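Local coordinates for alpha-galactosidase (Lactobacillus brevis, PDB 3MI6), which probably hydrolyses terminal, non-reducing alpha-D-galactose residues from alpha-galactosides, as a member of glycosyl hydrolase family 36, at residues T588-K591 with T592-A595; D549-A553 with A554-L558. All blocks are in the same frame, centred on the assembly; numbering follows the deposited sequence.

Contact 1 (T588-K591 with T592-A595)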
ATOM      1  N   THR D 588      -6.129  34.558   2.223  1.00 35.42           N
ATOM      2  CA  THR D 588      -5.966  33.945   3.529  1.00 32.20           C
ATOM      3  C   THR D 588      -6.191  34.973   4.622  1.00 31.33           C
ATOM      4  O   THR D 588      -5.899  36.138   4.435  1.00 33.49           O
ATOM      5  CB  THR D 588      -4.540  33.402   3.637  1.00 33.54           C
ATOM      6  OG1 THR D 588      -4.491  32.079   3.067  1.00 34.78           O
ATOM      7  CG2 THR D 588      -4.116  33.346   5.068  1.00 33.55           C
ATOM      8  N   SER D 589      -6.699  34.573   5.774  1.00 32.09           N
ATOM      9  CA  SER D 589      -6.874  35.567   6.840  1.00 33.62           C
ATOM     10  C   SER D 589      -5.538  36.171   7.258  1.00 35.82           C
ATOM     11  O   SER D 589      -4.489  35.537   7.126  1.00 37.05           O
ATOM     12  CB  SER D 589      -7.543  34.939   8.060  1.00 34.46           C
ATOM     13  OG  SER D 589      -6.707  33.943   8.610  1.00 37.42           O
ATOM     14  N   LEU D 590      -5.556  37.385   7.786  1.00 34.56           N
ATOM     15  CA  LEU D 590      -4.319  37.933   8.330  1.00 34.16           C
ATOM     16  C   LEU D 590      -3.851  37.135   9.558  1.00 33.89           C
ATOM     17  O   LEU D 590      -2.657  37.031   9.831  1.00 32.82           O
ATOM     18  CB  LEU D 590      -4.489  39.412   8.650  1.00 34.01           C
ATOM     19  CG  LEU D 590      -3.365  40.174   9.332  1.00 36.05           C
ATOM     20  CD1 LEU D 590      -2.074  40.086   8.546  1.00 33.56           C
ATOM     21  CD2 LEU D 590      -3.819  41.606   9.464  1.00 40.88           C
ATOM     22  N   LYS D 591      -4.802  36.563  10.291  1.00 35.41           N
ATOM     23  CA  LYS D 591      -4.492  35.740  11.460  1.00 34.67           C
ATOM     24  C   LYS D 591      -3.680  34.500  11.087  1.00 32.92           C
ATOM     25  O   LYS D 591      -2.745  34.132  11.782  1.00 34.69           O
ATOM     26  CB  LYS D 591      -5.782  35.338  12.182  1.00 35.51           C
ATOM     27  CG  LYS D 591      -5.596  34.394  13.363  1.00 38.25           C
ATOM     28  CD  LYS D 591      -6.906  33.687  13.730  1.00 35.71           C
ATOM     29  CE  LYS D 591      -6.711  32.845  14.998  1.00 42.72           C
ATOM     30  NZ  LYS D 591      -7.891  31.965  15.349  1.00 44.85           N
ATOM     31  N   THR D 592      -4.020  33.861   9.984  1.00 31.52           N
ATOM     32  CA  THR D 592      -3.312  32.658   9.594  1.00 31.47           C
ATOM     33  C   THR D 592      -1.914  32.956   9.038  1.00 32.57           C
ATOM     34  O   THR D 592      -0.937  32.336   9.462  1.00 31.45           O
ATOM     35  CB  THR D 592      -4.135  31.828   8.594  1.00 34.28           C
ATOM     36  OG1 THR D 592      -5.392  31.460   9.193  1.00 34.58           O
ATOM     37  CG2 THR D 592      -3.375  30.570   8.188  1.00 29.96           C
ATOM     38  N   ARG D 593      -1.819  33.903   8.099  1.00 32.22           N
ATOM     39  CA  ARG D 593      -0.521  34.365   7.589  1.00 30.96           C
ATOM     40  C   ARG D 593       0.423  34.695   8.739  1.00 31.73           C
ATOM     41  O   ARG D 593       1.594  34.307   8.724  1.00 31.48           O
ATOM     42  CB  ARG D 593      -0.650  35.576   6.649  1.00 30.47           C
ATOM     43  CG  ARG D 593      -1.686  35.401   5.580  1.00 34.03           C
ATOM     44  CD  ARG D 593      -1.543  36.370   4.433  1.00 37.94           C
ATOM     45  NE  ARG D 593      -1.661  37.794   4.782  1.00 38.99           N
ATOM     46  CZ  ARG D 593      -2.798  38.486   4.840  1.00 36.45           C
ATOM     47  NH1 ARG D 593      -3.961  37.898   4.622  1.00 35.41           N
ATOM     48  NH2 ARG D 593      -2.768  39.776   5.142  1.00 37.23           N
ATOM     49  N   GLY D 594      -0.094  35.404   9.738  1.00 31.77           N
ATOM     50  CA  GLY D 594       0.671  35.692  10.933  1.00 30.89           C
ATOM     51  C   GLY D 594       1.120  34.426  11.638  1.00 32.93           C
ATOM     52  O   GLY D 594       2.296  34.308  12.006  1.00 30.84           O
ATOM     53  N   ALA D 595       0.189  33.475  11.798  1.00 32.13           N
ATOM     54  CA  ALA D 595       0.389  32.289  12.639  1.00 30.45           C
ATOM     55  C   ALA D 595       1.315  31.221  12.054  1.00 29.27           C
ATOM     56  O   ALA D 595       1.936  30.475  12.788  1.00 29.99           O
ATOM     57  CB  ALA D 595      -0.961  31.678  13.032  1.00 29.80           C
TER
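Ser589 caps the helix that opens at Leu590: its OG accepts the backbone N of Thr592 at 3.0 Å, an N-cap bond of the first turn. A chi1 of 64° sets OG between the backbone N and the carbonyl carbon of Ser589, within reach of Thr592 N; Thr592 OG1, 2.9 Å from Ser589 OG, is hydrogen-bonded to Phe727 O and Thr729 OG1. The helix proper starts with Arg593 N to Ser589 O, nearly straight at 170°, and goes on with Gly594 N to Leu590 O at 3.0 Å. Packing is dense round Arg593. Its CG lies against CG2 of Thr588, the two side chains running past each other in opposite directions, and the bend at chi3 (-61°) folds the guanidinium back over the start of the helix. There one face covers Leu590 CA, Thr588 O lies at its edge in plane, 2.6 Å from NH1, and NH2 meets Leu590 CD1 at 3.5 Å. Cut back to an alanine here, the side chain would probably leave Thr588 O without its charged neighbour and open a gap beside Leu590. The other side is exposed: Lys591 runs out extended, NZ hydrogen-bonded to Thr729 O of strand 728-736. The turn belongs to the beta-alpha-beta unit 572-576, 590-597, 601-604 of the barrel; Thr588, Thr592 and Arg593 pack on helix 553-566, and Leu590 on helix 613-628.

Contact 2 (D549-A553 with A554-L558)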
ATOM      1  N   ASP D 549      10.391  32.049  -1.783  1.00 32.58           N
ATOM      2  CA  ASP D 549       9.743  33.220  -2.344  1.00 34.82           C
ATOM      3  C   ASP D 549       8.238  33.110  -2.198  1.00 38.14           C
ATOM      4  O   ASP D 549       7.524  34.116  -2.189  1.00 43.19           O
ATOM      5  CB  ASP D 549      10.094  33.391  -3.812  1.00 35.25           C
ATOM      6  CG  ASP D 549      11.184  34.402  -4.021  1.00 37.58           C
ATOM      7  OD1 ASP D 549      11.424  35.184  -3.076  1.00 33.77           O
ATOM      8  OD2 ASP D 549      11.800  34.406  -5.123  1.00 40.95           O
ATOM      9  N   ASP D 550       7.752  31.880  -2.101  1.00 37.17           N
ATOM     10  CA  ASP D 550       6.346  31.661  -1.831  1.00 38.46           C
ATOM     11  C   ASP D 550       6.061  32.050  -0.380  1.00 38.08           C
ATOM     12  O   ASP D 550       6.526  31.378   0.547  1.00 35.83           O
ATOM     13  CB  ASP D 550       5.975  30.200  -2.083  1.00 33.69           C
ATOM     14  CG  ASP D 550       4.484  29.963  -2.027  1.00 35.95           C
ATOM     15  OD1 ASP D 550       3.757  30.763  -1.393  1.00 40.21           O
ATOM     16  OD2 ASP D 550       4.020  28.976  -2.630  1.00 38.97           O
ATOM     17  N   THR D 551       5.302  33.135  -0.200  1.00 37.73           N
ATOM     18  CA  THR D 551       4.923  33.630   1.124  1.00 36.25           C
ATOM     19  C   THR D 551       3.424  33.463   1.399  1.00 38.43           C
ATOM     20  O   THR D 551       2.872  34.119   2.304  1.00 35.92           O
ATOM     21  CB  THR D 551       5.282  35.126   1.291  1.00 37.57           C
ATOM     22  OG1 THR D 551       4.543  35.907   0.341  1.00 38.27           O
ATOM     23  CG2 THR D 551       6.751  35.340   1.060  1.00 37.25           C
ATOM     24  N   ASP D 552       2.759  32.614   0.609  1.00 36.42           N
ATOM     25  CA  ASP D 552       1.394  32.217   0.933  1.00 35.64           C
ATOM     26  C   ASP D 552       1.341  31.346   2.200  1.00 34.48           C
ATOM     27  O   ASP D 552       2.167  30.440   2.366  1.00 33.37           O
ATOM     28  CB  ASP D 552       0.758  31.444  -0.210  1.00 35.69           C
ATOM     29  CG  ASP D 552      -0.631  30.927   0.157  1.00 35.26           C
ATOM     30  OD1 ASP D 552      -1.564  31.748   0.237  1.00 35.24           O
ATOM     31  OD2 ASP D 552      -0.786  29.711   0.393  1.00 35.09           O
ATOM     32  N   ALA D 553       0.359  31.601   3.071  1.00 33.87           N
ATOM     33  CA  ALA D 553       0.211  30.836   4.317  1.00 34.21           C
ATOM     34  C   ALA D 553       0.078  29.318   4.097  1.00 32.89           C
ATOM     35  O   ALA D 553       0.823  28.529   4.680  1.00 32.95           O
ATOM     36  CB  ALA D 553      -0.955  31.357   5.139  1.00 29.43           C
ATOM     37  N   ALA D 554      -0.861  28.916   3.253  1.00 30.43           N
ATOM     38  CA  ALA D 554      -1.076  27.503   2.985  1.00 29.77           C
ATOM     39  C   ALA D 554       0.154  26.813   2.406  1.00 32.23           C
ATOM     40  O   ALA D 554       0.518  25.742   2.848  1.00 32.64           O
ATOM     41  CB  ALA D 554      -2.267  27.321   2.059  1.00 33.39           C
ATOM     42  N   GLU D 555       0.799  27.418   1.416  1.00 32.97           N
ATOM     43  CA  GLU D 555       1.979  26.820   0.810  1.00 30.69           C
ATOM     44  C   GLU D 555       3.150  26.725   1.797  1.00 31.88           C
ATOM     45  O   GLU D 555       3.915  25.752   1.781  1.00 30.04           O
ATOM     46  CB  GLU D 555       2.409  27.622  -0.417  1.00 31.82           C
ATOM     47  CG  GLU D 555       1.353  27.742  -1.495  1.00 35.19           C
ATOM     48  CD  GLU D 555       0.972  26.400  -2.119  1.00 37.05           C
ATOM     49  OE1 GLU D 555       1.816  25.474  -2.168  1.00 34.55           O
ATOM     50  OE2 GLU D 555      -0.183  26.285  -2.586  1.00 40.91           O
ATOM     51  N   ARG D 556       3.307  27.748   2.636  1.00 31.54           N
ATOM     52  CA  ARG D 556       4.408  27.772   3.588  1.00 30.63           C
ATOM     53  C   ARG D 556       4.280  26.617   4.591  1.00 30.81           C
ATOM     54  O   ARG D 556       5.265  25.958   4.922  1.00 31.49           O
ATOM     55  CB  ARG D 556       4.508  29.125   4.306  1.00 28.71           C
ATOM     56  CG  ARG D 556       5.110  30.247   3.488  1.00 30.91           C
ATOM     57  CD  ARG D 556       6.562  29.971   3.077  1.00 31.32           C
ATOM     58  NE  ARG D 556       7.538  30.411   4.067  1.00 32.06           N
ATOM     59  CZ  ARG D 556       8.507  31.288   3.836  1.00 32.79           C
ATOM     60  NH1 ARG D 556       8.650  31.835   2.648  1.00 36.40           N
ATOM     61  NH2 ARG D 556       9.344  31.620   4.796  1.00 34.15           N
ATOM     62  N   LEU D 557       3.073  26.372   5.074  1.00 28.32           N
ATOM     63  CA  LEU D 557       2.835  25.199   5.889  1.00 28.68           C
ATOM     64  C   LEU D 557       3.619  24.019   5.324  1.00 30.59           C
ATOM     65  O   LEU D 557       4.458  23.426   6.012  1.00 30.95           O
ATOM     66  CB  LEU D 557       1.349  24.863   5.897  1.00 31.75           C
ATOM     67  CG  LEU D 557       0.505  25.076   7.155  1.00 32.60           C
ATOM     68  CD1 LEU D 557       1.257  25.862   8.226  1.00 30.14           C
ATOM     69  CD2 LEU D 557      -0.836  25.734   6.786  1.00 31.56           C
ATOM     70  N   LEU D 558       3.366  23.670   4.068  1.00 28.61           N
ATOM     71  CA  LEU D 558       4.081  22.542   3.490  1.00 26.13           C
ATOM     72  C   LEU D 558       5.596  22.769   3.482  1.00 28.08           C
ATOM     73  O   LEU D 558       6.349  21.905   3.924  1.00 29.39           O
ATOM     74  CB  LEU D 558       3.537  22.191   2.111  1.00 26.81           C
ATOM     75  CG  LEU D 558       2.229  21.388   2.075  1.00 25.51           C
ATOM     76  CD1 LEU D 558       1.109  22.099   2.803  1.00 27.30           C
ATOM     77  CD2 LEU D 558       1.811  21.098   0.670  1.00 26.01           C
TER
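Asp550 and Glu555 meet where a loop of the TIM barrel, following strand 544-546, turns into helix 553-566. Asp550 OD1 accepts Asp552 N at 2.9 Å, an Asx turn, and Asp552 is in turn the N-cap of the helix. The loop carries Asp549, the predicted proton donor, and the Asx-turn Asp550 and the N-cap Asp552 follow it closely in the chain. Glu555 can be followed outward: CB lies 3.1 Å from Asp550 OD2, CG touches that same oxygen and Asp552 OD2, and the bend at chi2 (-64°) turns CD away from the helix start. Of its tip atoms, OE1 stays 4.2 Å from Asp550 OD2, while OE2 forms a salt bridge with Arg586 NH1 of its own chain and a hydrogen bond with ND1 of His674 of the second subunit. Arg586 also forms a salt bridge with Asp552 OD2, and its positive charge probably eases the crowding of carboxylates. On another side of the turn Arg556 points its NH1 toward Asp550 O, although the position of that oxygen is less certain; its guanidinium also makes a cation-pi contact with Trp546. The cap itself closes on Asp552 OD2, which takes Glu555 N at 3.0 Å from its anti side, 19° out of the carboxylate plane.

Both contacts are local helix starts in the TIM-barrel domain, and they come in series along the chain, neither nested nor crossed. Contact 2 comes first: leaving barrel strand 544-546, the chain turns at 549-553 into helix 553-566. It then passes through strand 572-576 and a loop before contact 1 starts helix 590-597, which leads on to strand 601-604. Their centres nevertheless lie about 11 Å apart. The methyl of Ala553 joins them, with its CB 3.7 Å from Thr588 CG2 and also against Thr592 and Arg593. Two successive barrel helices are thus packed together at their N-terminal ends.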